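Local coordinates for protein glucose-6-phosphate isomerase (Plasmodium falciparum, PDB 3QKI) that probably catalyses the reversible interconversion of glucose 6-phosphate and fructose 6-phosphate, the second step of glycolysis, which also runs in reverse in gluconeogenesis, at residues F453-D458 / V462-E467; N200-V205 / F518-F523; L379-N384 / N426-F431; Y192-L197 / F208-D213. All blocks are in the same frame, centred on the assembly; numbering follows the deposited sequence.

Contact 1 of 4, residues F453-D458 / V462-E467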
# COMPACT_ATOMS: atom_id res chain seq x y z
N PHE A 453 4.51 -7.13 -21.56
CA PHE A 453 5.23 -8.40 -21.74
C PHE A 453 4.22 -9.51 -22.12
O PHE A 453 3.94 -10.36 -21.30
CB PHE A 453 6.04 -8.75 -20.49
CG PHE A 453 7.10 -9.81 -20.71
CD1 PHE A 453 8.26 -9.52 -21.41
CD2 PHE A 453 6.94 -11.10 -20.19
CE1 PHE A 453 9.24 -10.50 -21.60
CE2 PHE A 453 7.92 -12.08 -20.38
CZ PHE A 453 9.06 -11.78 -21.09
N PRO A 454 3.64 -9.48 -23.34
CA PRO A 454 2.62 -10.49 -23.68
C PRO A 454 3.17 -11.92 -23.67
O PRO A 454 4.27 -12.20 -24.14
CB PRO A 454 2.12 -10.06 -25.06
CG PRO A 454 3.15 -9.18 -25.60
CD PRO A 454 3.86 -8.54 -24.46
N ILE A 455 2.42 -12.79 -23.05
CA ILE A 455 2.71 -14.21 -22.95
C ILE A 455 1.50 -14.96 -23.45
O ILE A 455 0.37 -14.67 -23.04
CB ILE A 455 3.11 -14.65 -21.51
CG1 ILE A 455 4.43 -13.99 -21.05
CG2 ILE A 455 3.21 -16.19 -21.44
CD1 ILE A 455 4.80 -14.23 -19.62
N LYS A 456 1.76 -16.00 -24.25
CA LYS A 456 0.74 -16.90 -24.77
C LYS A 456 1.37 -18.19 -25.24
O LYS A 456 2.28 -18.17 -26.08
CB LYS A 456 -0.06 -16.24 -25.91
CG LYS A 456 -1.17 -17.10 -26.48
CD LYS A 456 -2.29 -16.26 -27.11
CE LYS A 456 -1.91 -15.57 -28.41
NZ LYS A 456 -1.36 -14.20 -28.19
N PHE A 457 0.89 -19.30 -24.69
CA PHE A 457 1.32 -20.63 -25.09
C PHE A 457 0.16 -21.32 -25.82
O PHE A 457 -1.01 -21.14 -25.42
CB PHE A 457 1.84 -21.44 -23.90
CG PHE A 457 2.97 -20.74 -23.17
CD1 PHE A 457 2.76 -20.17 -21.91
CD2 PHE A 457 4.23 -20.62 -23.75
CE1 PHE A 457 3.78 -19.53 -21.24
CE2 PHE A 457 5.27 -19.96 -23.08
CZ PHE A 457 5.04 -19.41 -21.83
N ASP A 458 0.51 -22.06 -26.90
CA ASP A 458 -0.45 -22.73 -27.79
C ASP A 458 -1.61 -23.46 -27.14
O ASP A 458 -2.75 -23.23 -27.54
CB ASP A 458 0.26 -23.62 -28.84
CG ASP A 458 1.11 -22.89 -29.85
OD1 ASP A 458 0.78 -21.72 -30.18
OD2 ASP A 458 2.08 -23.49 -30.35
N VAL A 462 -6.43 -19.01 -22.87
CA VAL A 462 -6.23 -17.59 -23.17
C VAL A 462 -4.78 -17.15 -22.95
O VAL A 462 -4.03 -17.80 -22.21
CB VAL A 462 -7.19 -16.68 -22.35
CG1 VAL A 462 -8.62 -16.74 -22.87
CG2 VAL A 462 -7.12 -16.98 -20.85
N SER A 463 -4.42 -15.99 -23.51
CA SER A 463 -3.13 -15.35 -23.24
C SER A 463 -3.18 -14.95 -21.75
O SER A 463 -4.28 -14.76 -21.19
CB SER A 463 -2.96 -14.11 -24.11
OG SER A 463 -3.81 -13.04 -23.70
N ASN A 464 -2.02 -14.82 -21.11
CA ASN A 464 -1.95 -14.43 -19.71
C ASN A 464 -2.62 -13.08 -19.46
O ASN A 464 -3.28 -12.90 -18.45
CB ASN A 464 -0.49 -14.46 -19.22
CG ASN A 464 0.18 -15.81 -19.37
OD1 ASN A 464 -0.07 -16.54 -20.33
ND2 ASN A 464 1.10 -16.14 -18.46
N HIS A 465 -2.47 -12.13 -20.41
CA HIS A 465 -3.06 -10.80 -20.28
C HIS A 465 -4.58 -10.89 -20.34
O HIS A 465 -5.26 -10.21 -19.56
CB HIS A 465 -2.50 -9.82 -21.34
CG HIS A 465 -2.98 -8.41 -21.13
ND1 HIS A 465 -2.49 -7.62 -20.12
CD2 HIS A 465 -3.97 -7.74 -21.76
CE1 HIS A 465 -3.16 -6.48 -20.19
NE2 HIS A 465 -4.07 -6.52 -21.16
N ASP A 466 -5.13 -11.77 -21.22
CA ASP A 466 -6.58 -12.01 -21.27
C ASP A 466 -7.04 -12.64 -19.96
O ASP A 466 -8.09 -12.25 -19.47
CB ASP A 466 -6.97 -12.90 -22.45
CG ASP A 466 -7.22 -12.15 -23.74
OD1 ASP A 466 -7.01 -10.90 -23.76
OD2 ASP A 466 -7.61 -12.79 -24.73
N GLU A 467 -6.25 -13.56 -19.38
CA GLU A 467 -6.61 -14.17 -18.09
C GLU A 467 -6.75 -13.08 -17.00
O GLU A 467 -7.73 -13.08 -16.27
CB GLU A 467 -5.61 -15.28 -17.67
CG GLU A 467 -5.94 -15.93 -16.32
CD GLU A 467 -7.25 -16.70 -16.25
OE1 GLU A 467 -7.71 -17.19 -17.31
OE2 GLU A 467 -7.82 -16.82 -15.15
O HOH W 1 -0.22 -12.18 -22.51
O HOH W 2 -1.30 -18.19 -22.26
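The backbones of Lys456 and Ser463 come closest here, their CA atoms 4.4 Å apart, where the irregular chain 453-458 passes the start of helix 464-481. One direct main-chain bond ties the two: Asn464 N donates to Ile455 O at 3.1 Å, with an N-H...O angle of 158° and the donor 25° away from the carbonyl plane. Water 1 adds a second tie beside it, accepting from both Ile455 N and His465 N. Further along, water 2 donates to Val462 O and takes only a weak bond from Phe457 N.

Among the side chains, Ile455 meets Asn464 at a slant. With CG1 beside the main-chain nitrogen (chi1 -64°), CG2 falls anti to that nitrogen and lies 3.7 Å from Asn464 CG. The chain of Lys456 bends at chi3 and chi4, and its CD lies alongside Ser463 CB at 3.8 Å, so the methylenes do the touching. Ser463 is the N-cap of the helix, and its OG accepts from Asp466 N at 3.1 Å. Around this corner Asn206 bonds to Lys456 N, while Asp466 and Glu467 form salt bridges to Arg572 and Arg565 of the second subunit.

The chemistry is thus mainly that of a helix start. Asn464 and His465, whose N-H groups have no preceding helical turn to receive them, are served by the Ile455 carbonyl and by water, and Asp466 by the cap, anchoring the loop to the first turn of a helix whose acidic residues face the subunit interface.

Contact 2 of 4, residues N200-V205 / F518-F523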
# COMPACT_ATOMS: atom_id res chain seq x y z
N ASN A 200 10.39 -4.95 -29.03
CA ASN A 200 9.31 -5.93 -29.08
C ASN A 200 8.15 -5.35 -29.87
O ASN A 200 7.86 -4.16 -29.74
CB ASN A 200 8.83 -6.33 -27.68
CG ASN A 200 9.82 -7.05 -26.78
OD1 ASN A 200 9.60 -7.20 -25.56
ND2 ASN A 200 10.96 -7.48 -27.32
N GLU A 201 7.50 -6.18 -30.67
CA GLU A 201 6.36 -5.79 -31.50
C GLU A 201 5.09 -6.52 -31.06
O GLU A 201 5.17 -7.68 -30.63
CB GLU A 201 6.67 -6.06 -32.96
CG GLU A 201 7.63 -5.03 -33.52
CD GLU A 201 8.05 -5.31 -34.95
OE1 GLU A 201 8.99 -6.12 -35.14
OE2 GLU A 201 7.42 -4.75 -35.88
N LYS A 202 3.92 -5.83 -31.14
CA LYS A 202 2.60 -6.31 -30.69
C LYS A 202 2.13 -7.67 -31.20
O LYS A 202 1.40 -8.35 -30.48
CB LYS A 202 1.52 -5.22 -30.79
CG LYS A 202 1.32 -4.47 -29.47
CD LYS A 202 1.02 -2.98 -29.64
CE LYS A 202 -0.42 -2.68 -30.01
NZ LYS A 202 -0.72 -1.24 -29.80
N ASP A 203 2.58 -8.06 -32.41
CA ASP A 203 2.25 -9.35 -33.02
C ASP A 203 3.03 -10.50 -32.36
O ASP A 203 2.62 -11.66 -32.47
CB ASP A 203 2.48 -9.32 -34.55
CG ASP A 203 3.87 -8.90 -35.03
OD1 ASP A 203 4.65 -8.40 -34.20
OD2 ASP A 203 4.14 -9.02 -36.24
N GLN A 204 4.15 -10.17 -31.67
CA GLN A 204 5.01 -11.15 -31.00
C GLN A 204 4.76 -11.25 -29.49
O GLN A 204 4.48 -10.25 -28.84
CB GLN A 204 6.49 -10.88 -31.29
N VAL A 205 4.86 -12.48 -28.96
CA VAL A 205 4.64 -12.84 -27.56
C VAL A 205 5.90 -13.56 -27.07
O VAL A 205 6.78 -13.87 -27.88
CB VAL A 205 3.38 -13.76 -27.39
CG1 VAL A 205 2.10 -13.03 -27.75
CG2 VAL A 205 3.51 -15.05 -28.18
N PHE A 518 -7.77 1.72 -21.15
CA PHE A 518 -6.88 2.37 -22.13
C PHE A 518 -6.44 1.35 -23.16
O PHE A 518 -6.48 0.16 -22.90
CB PHE A 518 -5.64 2.94 -21.42
CG PHE A 518 -5.85 4.05 -20.41
CD1 PHE A 518 -5.64 5.38 -20.76
CD2 PHE A 518 -6.22 3.76 -19.10
CE1 PHE A 518 -5.83 6.40 -19.83
CE2 PHE A 518 -6.39 4.78 -18.17
CZ PHE A 518 -6.19 6.10 -18.53
N ASP A 519 -5.96 1.80 -24.33
CA ASP A 519 -5.47 0.80 -25.28
C ASP A 519 -4.09 0.25 -24.84
O ASP A 519 -3.88 -0.96 -24.81
CB ASP A 519 -5.45 1.35 -26.71
CG ASP A 519 -4.49 2.49 -26.99
OD1 ASP A 519 -4.07 3.18 -26.02
OD2 ASP A 519 -4.15 2.71 -28.18
N GLU A 520 -3.19 1.13 -24.44
CA GLU A 520 -1.84 0.72 -24.08
C GLU A 520 -1.31 1.69 -23.01
O GLU A 520 -1.71 2.85 -23.00
CB GLU A 520 -0.99 0.88 -25.37
CG GLU A 520 0.46 0.45 -25.30
CD GLU A 520 1.17 0.47 -26.65
OE1 GLU A 520 0.80 1.30 -27.51
OE2 GLU A 520 2.11 -0.35 -26.83
N LEU A 521 -0.40 1.23 -22.16
CA LEU A 521 0.27 2.12 -21.21
C LEU A 521 1.61 2.54 -21.83
O LEU A 521 2.62 1.86 -21.70
CB LEU A 521 0.45 1.48 -19.82
CG LEU A 521 1.08 2.39 -18.73
CD1 LEU A 521 0.33 3.74 -18.59
CD2 LEU A 521 1.18 1.67 -17.41
N ASN A 522 1.57 3.63 -22.60
CA ASN A 522 2.77 4.18 -23.20
C ASN A 522 3.04 5.53 -22.48
O ASN A 522 2.33 5.85 -21.51
CB ASN A 522 2.63 4.31 -24.73
CG ASN A 522 1.45 5.12 -25.20
OD1 ASN A 522 0.96 6.02 -24.52
ND2 ASN A 522 0.94 4.79 -26.37
N PHE A 523 4.07 6.28 -22.89
CA PHE A 523 4.39 7.55 -22.21
C PHE A 523 3.26 8.57 -22.26
O PHE A 523 2.95 9.20 -21.24
CB PHE A 523 5.72 8.13 -22.72
CG PHE A 523 6.92 7.37 -22.20
CD1 PHE A 523 7.50 7.70 -20.98
CD2 PHE A 523 7.46 6.32 -22.94
CE1 PHE A 523 8.59 6.96 -20.49
CE2 PHE A 523 8.56 5.60 -22.45
CZ PHE A 523 9.12 5.93 -21.23
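Lys202 and Glu520 join two loops, Lys202 at the second position of a type I beta turn from Glu201 to Gln204, Glu520 just after strand 513-518 of the mixed sheet. The turn closes with Gln204 N bonded to Glu201 O at 2.9 Å. The two backbones stay far apart, with the CA atoms of Lys202 and Glu520 separated by 10.6 Å, and long side chains alone span the distance.

The firmer half is that of residues 518-523. Phe518 and Leu521 are buried, Asp519 O receives a bond from His450, and Leu521 O one from His452. Asn522 caps helix 523-543 through OD1, which accepts from Thr525 N. Glu520 leans its side chain on Tyr191 of helix 179-197; with CG pointing away from the main-chain nitrogen (chi1 -177°) and the chain straight beyond it, the carboxylate is carried outward to the lysine.

The loose half is the exposed turn. The chain of Lys202 is bent at chi2 and chi3, comes across the glutamate at a slant and also touches His450, while Asp203 beside it is modelled in two conformers and the outer atoms of Gln204 are missing, consistent with a mobile turn. The salt bridge is correspondingly long and is probably a weak electrostatic link at the protein surface. Asp519 adds negative charge nearby, its OD2 5.5 Å from Lys202 NZ, and may strengthen the local pull on the ammonium group. Of the two carboxylate oxygens of Glu520, OE1 is the nearer to the charge, 3.7 Å from Lys202 NZ, while OE2 lies 4.0 Å from Lys202 CD.

Contact 3 of 4, residues L379-N384 / N426-F431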
# COMPACT_ATOMS: atom_id res chain seq x y z
N LEU A 379 -7.46 0.34 -7.90
CA LEU A 379 -7.12 -1.02 -8.31
C LEU A 379 -6.74 -1.18 -9.78
O LEU A 379 -7.57 -1.56 -10.61
CB LEU A 379 -8.26 -1.98 -7.91
CG LEU A 379 -8.82 -1.83 -6.50
CD1 LEU A 379 -10.12 -2.59 -6.37
CD2 LEU A 379 -7.78 -2.27 -5.43
N PRO A 380 -5.48 -0.85 -10.14
CA PRO A 380 -5.06 -1.03 -11.54
C PRO A 380 -4.79 -2.52 -11.83
O PRO A 380 -4.05 -3.16 -11.08
CB PRO A 380 -3.78 -0.19 -11.63
CG PRO A 380 -3.23 -0.16 -10.23
CD PRO A 380 -4.36 -0.37 -9.28
N TYR A 381 -5.39 -3.07 -12.89
CA TYR A 381 -5.16 -4.47 -13.30
C TYR A 381 -3.92 -4.47 -14.22
O TYR A 381 -4.00 -4.69 -15.43
CB TYR A 381 -6.42 -5.08 -13.93
CG TYR A 381 -7.32 -5.66 -12.86
CD1 TYR A 381 -7.93 -4.84 -11.91
CD2 TYR A 381 -7.46 -7.04 -12.71
CE1 TYR A 381 -8.68 -5.38 -10.87
CE2 TYR A 381 -8.20 -7.59 -11.67
CZ TYR A 381 -8.79 -6.75 -10.73
OH TYR A 381 -9.52 -7.28 -9.69
N PHE A 382 -2.76 -4.13 -13.61
CA PHE A 382 -1.50 -3.94 -14.31
C PHE A 382 -0.41 -3.84 -13.24
O PHE A 382 -0.31 -2.82 -12.55
CB PHE A 382 -1.55 -2.65 -15.16
CG PHE A 382 -0.73 -2.67 -16.44
CD1 PHE A 382 -1.15 -3.42 -17.54
CD2 PHE A 382 0.46 -1.95 -16.54
CE1 PHE A 382 -0.40 -3.41 -18.74
CE2 PHE A 382 1.21 -1.96 -17.74
CZ PHE A 382 0.76 -2.67 -18.83
N GLN A 383 0.39 -4.90 -13.09
CA GLN A 383 1.47 -4.92 -12.11
C GLN A 383 2.46 -3.73 -12.22
O GLN A 383 2.97 -3.30 -11.19
CB GLN A 383 2.17 -6.28 -12.08
CG GLN A 383 3.16 -6.47 -10.91
CD GLN A 383 2.52 -6.46 -9.54
OE1 GLN A 383 1.31 -6.59 -9.38
NE2 GLN A 383 3.32 -6.26 -8.53
N ASN A 384 2.70 -3.19 -13.45
CA ASN A 384 3.61 -2.05 -13.59
C ASN A 384 3.09 -0.78 -12.94
O ASN A 384 3.87 0.10 -12.63
CB ASN A 384 4.14 -1.89 -15.02
CG ASN A 384 4.94 -3.09 -15.46
OD1 ASN A 384 5.49 -3.83 -14.64
ND2 ASN A 384 5.00 -3.37 -16.75
N ASN A 426 -3.50 -9.06 -7.46
CA ASN A 426 -2.99 -9.09 -6.08
C ASN A 426 -3.98 -8.63 -5.01
O ASN A 426 -4.20 -9.36 -4.04
CB ASN A 426 -1.69 -8.33 -5.94
CG ASN A 426 -0.53 -8.91 -6.68
OD1 ASN A 426 -0.61 -9.97 -7.27
ND2 ASN A 426 0.58 -8.22 -6.66
N GLY A 427 -4.57 -7.43 -5.18
CA GLY A 427 -5.54 -6.89 -4.23
C GLY A 427 -6.75 -7.80 -4.13
O GLY A 427 -7.29 -8.05 -3.05
N GLN A 428 -7.12 -8.37 -5.27
CA GLN A 428 -8.21 -9.30 -5.44
C GLN A 428 -8.08 -10.52 -4.54
O GLN A 428 -9.05 -10.89 -3.87
CB GLN A 428 -8.35 -9.65 -6.93
CG GLN A 428 -9.48 -10.61 -7.26
CD GLN A 428 -9.54 -10.88 -8.74
OE1 GLN A 428 -9.44 -9.97 -9.59
NE2 GLN A 428 -9.70 -12.14 -9.08
N HIS A 429 -6.86 -11.09 -4.45
CA HIS A 429 -6.61 -12.26 -3.59
C HIS A 429 -6.29 -11.91 -2.14
O HIS A 429 -6.06 -12.80 -1.32
CB HIS A 429 -5.55 -13.16 -4.23
CG HIS A 429 -5.98 -13.64 -5.58
ND1 HIS A 429 -7.12 -14.41 -5.75
CD2 HIS A 429 -5.44 -13.40 -6.80
CE1 HIS A 429 -7.22 -14.63 -7.05
NE2 HIS A 429 -6.23 -14.05 -7.72
N SER A 430 -6.31 -10.62 -1.82
CA SER A 430 -5.97 -10.13 -0.50
C SER A 430 -7.18 -9.66 0.30
O SER A 430 -7.50 -10.28 1.30
CB SER A 430 -4.93 -9.02 -0.60
OG SER A 430 -4.71 -8.41 0.66
N PHE A 431 -7.84 -8.58 -0.15
CA PHE A 431 -8.92 -7.96 0.60
C PHE A 431 -10.29 -7.83 -0.11
O PHE A 431 -11.18 -7.21 0.47
CB PHE A 431 -8.45 -6.57 1.09
CG PHE A 431 -7.93 -5.69 -0.03
CD1 PHE A 431 -8.80 -5.09 -0.94
CD2 PHE A 431 -6.56 -5.48 -0.18
CE1 PHE A 431 -8.31 -4.34 -2.01
CE2 PHE A 431 -6.07 -4.72 -1.25
CZ PHE A 431 -6.95 -4.16 -2.16
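Tyr381 reaches Gln428 with the edge of its ring, the amide oxygen OE1 lying near the ring plane, 3.4 Å from Tyr381 CE2. The phenol donates to that oxygen, OH to Gln428 OE1 at 2.7 Å, in the carbonyl plane and on a lone pair. The side chains cross at about a right angle, and ring and amide planes are turned 36° from each other. Gln428 gets there on a fully stretched chain, its chi1 of -179° starting the reach. Both buried groups are held again from outside: Tyr381 OH shares a hydrogen bond with Tyr432 OH, and Gln428 NE2 donates to Asn471 of helix 464-481, which fixes which way the amide faces.

Strand 375-380 is an inner parallel strand of the mixed sheet, in a domain of the sugar isomerase (SIS) type found in this family. At its end the chain bends in an inverse gamma turn centred on Tyr381, where Phe382 N makes a weak bond to Pro380 O, and helix 428-437 packs beside the strand. His429, on the first turn of that helix, belongs to the fructose 6-phosphate site seen in this protein, although no sugar is bound to this chain.

Leu379 supplies the apolar part of the contact, its CD2 methyl meeting the edge of the Phe431 ring at CZ, 3.9 Å away. One face of that ring lies over Gly427 O, itself an acceptor for Ser430 N and Phe431 N. Gln383 and Asn426 cross at about a right angle, amide planes 55° apart; OE1 of Gln383 stands 3.3 Å from Asn426 ND2, at too poor an angle to bond, and is taken instead by Asn225 of the second subunit.

Contact 4 of 4, residues Y192-L197 / F208-D213; sequences YYNMEL and FNNNYD
Helix-to-loop packing, mostly buried, joins Tyr193 and Asn194 to Asn210 and Tyr212: the last turns of helix 179-197 against the loop that returns from it. Helix and loop together form the beta-alpha-beta crossover from strand 168-172 to strand 219-223, neighbours in the five-stranded parallel sheet. The helix ends in a wider pi-type turn, marked by Leu197 N bonding to Tyr192 O at 3.0 Å.

Tyr212 meets both helix residues with the edge of its ring. Its CE1 presses on the CB methylene of Tyr193 at 3.5 Å, and the two rings meet obliquely, with planes at 76° and centroids 5.6 Å apart. Tyr193 also packs on Tyr185 and meets Tyr190 edge-to-face, both on its own helix, and both tyrosines of the contact touch Gln236 of the second subunit, so the aromatic cluster borders the dimer interface.

The polar end gathers on one oxygen. Asn194 CG stands opposite its own carbonyl carbon (chi1 -59°), bringing the amide to the loop, while its ND2 donates to His452 O and thereby settles which end is the acceptor. Asn210 approaches at about a right angle, but its ND2 gives a weak bond here and a better one to Asn200 OD1. Beyond the ring, Asn211 OD1 closes an Asx turn on Asp213 N at 3.0 Å. Asn194 OD1 thus accepts twice, from Asn210 ND2 at 3.1 Å and from Tyr212 OH at 2.6 Å, the phenol tilted 26° from the amide's carbonyl plane.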
# COMPACT_ATOMS: atom_id res chain seq x y z
N TYR A 192 9.75 0.98 -21.80
CA TYR A 192 11.01 1.44 -22.32
C TYR A 192 11.97 0.25 -22.62
O TYR A 192 12.48 0.17 -23.74
CB TYR A 192 11.59 2.44 -21.31
CG TYR A 192 13.05 2.77 -21.52
CD1 TYR A 192 13.46 3.58 -22.59
CD2 TYR A 192 14.02 2.30 -20.64
CE1 TYR A 192 14.81 3.92 -22.76
CE2 TYR A 192 15.36 2.61 -20.81
CZ TYR A 192 15.75 3.42 -21.87
OH TYR A 192 17.08 3.72 -22.00
N TYR A 193 12.16 -0.69 -21.68
CA TYR A 193 13.07 -1.83 -21.94
C TYR A 193 12.61 -2.73 -23.07
O TYR A 193 13.43 -3.16 -23.88
CB TYR A 193 13.25 -2.74 -20.73
CG TYR A 193 13.67 -2.12 -19.42
CD1 TYR A 193 14.58 -1.06 -19.38
CD2 TYR A 193 13.27 -2.68 -18.21
CE1 TYR A 193 14.96 -0.49 -18.17
CE2 TYR A 193 13.69 -2.16 -17.00
CZ TYR A 193 14.53 -1.05 -16.98
OH TYR A 193 14.93 -0.56 -15.75
N ASN A 194 11.31 -3.07 -23.08
CA ASN A 194 10.74 -4.05 -24.00
C ASN A 194 10.45 -3.50 -25.39
O ASN A 194 10.83 -4.13 -26.38
CB ASN A 194 9.48 -4.71 -23.39
CG ASN A 194 9.76 -5.43 -22.09
OD1 ASN A 194 10.92 -5.64 -21.71
ND2 ASN A 194 8.72 -5.81 -21.38
N MET A 195 9.71 -2.37 -25.46
CA MET A 195 9.30 -1.74 -26.72
C MET A 195 10.40 -0.92 -27.36
O MET A 195 10.51 -0.90 -28.57
CB MET A 195 8.01 -0.91 -26.51
CG MET A 195 6.73 -1.70 -26.76
SD MET A 195 6.60 -3.31 -25.94
CE MET A 195 6.05 -2.87 -24.40
N GLU A 196 11.20 -0.22 -26.56
CA GLU A 196 12.27 0.61 -27.09
C GLU A 196 13.62 -0.13 -27.18
O GLU A 196 14.11 -0.36 -28.27
CB GLU A 196 12.39 1.93 -26.32
CG GLU A 196 13.49 2.84 -26.87
CD GLU A 196 13.47 4.28 -26.43
OE1 GLU A 196 12.40 4.80 -26.02
OE2 GLU A 196 14.55 4.92 -26.52
N LEU A 197 14.22 -0.52 -26.06
CA LEU A 197 15.53 -1.17 -26.09
C LEU A 197 15.54 -2.55 -26.78
O LEU A 197 16.48 -2.83 -27.53
CB LEU A 197 16.19 -1.25 -24.71
CG LEU A 197 16.30 0.05 -23.93
CD1 LEU A 197 17.05 -0.19 -22.66
CD2 LEU A 197 16.99 1.15 -24.75
N PHE A 208 11.12 -13.77 -23.91
CA PHE A 208 12.01 -14.21 -22.83
C PHE A 208 13.49 -13.96 -23.06
O PHE A 208 14.25 -13.97 -22.10
CB PHE A 208 11.75 -15.69 -22.47
CG PHE A 208 10.38 -15.95 -21.93
CD1 PHE A 208 10.05 -15.59 -20.63
CD2 PHE A 208 9.41 -16.59 -22.71
CE1 PHE A 208 8.78 -15.84 -20.12
CE2 PHE A 208 8.15 -16.85 -22.19
CZ PHE A 208 7.83 -16.47 -20.90
N ASN A 209 13.90 -13.72 -24.31
CA ASN A 209 15.30 -13.43 -24.62
C ASN A 209 15.64 -11.94 -24.53
O ASN A 209 16.76 -11.55 -24.88
CB ASN A 209 15.70 -14.02 -25.98
CG ASN A 209 15.91 -15.52 -25.95
OD1 ASN A 209 16.23 -16.13 -24.91
ND2 ASN A 209 15.74 -16.13 -27.12
N ASN A 210 14.70 -11.10 -24.06
CA ASN A 210 14.93 -9.66 -23.86
C ASN A 210 16.13 -9.46 -22.97
O ASN A 210 16.31 -10.19 -21.98
CB ASN A 210 13.72 -8.97 -23.24
CG ASN A 210 12.63 -8.60 -24.21
OD1 ASN A 210 12.69 -8.86 -25.41
ND2 ASN A 210 11.60 -7.95 -23.71
N ASN A 211 16.98 -8.50 -23.34
CA ASN A 211 18.19 -8.18 -22.61
C ASN A 211 17.95 -6.96 -21.71
O ASN A 211 17.43 -5.94 -22.18
CB ASN A 211 19.34 -7.92 -23.60
CG ASN A 211 20.68 -7.98 -22.93
OD1 ASN A 211 21.06 -7.09 -22.15
ND2 ASN A 211 21.43 -9.04 -23.19
N TYR A 212 18.34 -7.07 -20.43
CA TYR A 212 18.18 -6.02 -19.43
C TYR A 212 19.53 -5.50 -18.90
O TYR A 212 19.55 -4.64 -18.03
CB TYR A 212 17.19 -6.45 -18.31
CG TYR A 212 15.80 -6.76 -18.86
CD1 TYR A 212 14.89 -5.74 -19.14
CD2 TYR A 212 15.41 -8.07 -19.13
CE1 TYR A 212 13.63 -6.02 -19.67
CE2 TYR A 212 14.16 -8.36 -19.68
CZ TYR A 212 13.28 -7.33 -19.96
OH TYR A 212 12.04 -7.60 -20.50
N ASP A 213 20.64 -6.01 -19.43
CA ASP A 213 21.98 -5.62 -19.03
C ASP A 213 22.64 -5.00 -20.26
O ASP A 213 23.43 -5.63 -20.96
CB ASP A 213 22.79 -6.82 -18.46
CG ASP A 213 24.20 -6.50 -18.00
OD1 ASP A 213 24.49 -5.31 -17.71
OD2 ASP A 213 25.02 -7.46 -17.89

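Contact 3 is the most interior of the four, and contact 4 is also largely buried; contact 1 is half covered and contact 2 lies at the surface. Chemistry follows place: side-chain hydrogen bonds and ring packing inside, main-chain and water bonds at the helix start of contact 1, a long charge pair outside. The turn of contact 2 and both segments of contact 4 lie in one crossover connection, joined where Asn200 bonds to Asn194 and Asn210. Phe453 and Ile455 of contact 1 pack on Phe208 of contact 4, while Pro454 touches Gln204 of contact 2. Leu521 meets Phe382, tying contact 2 to contact 3. All four lie near the second subunit, contact 2 through Asp519.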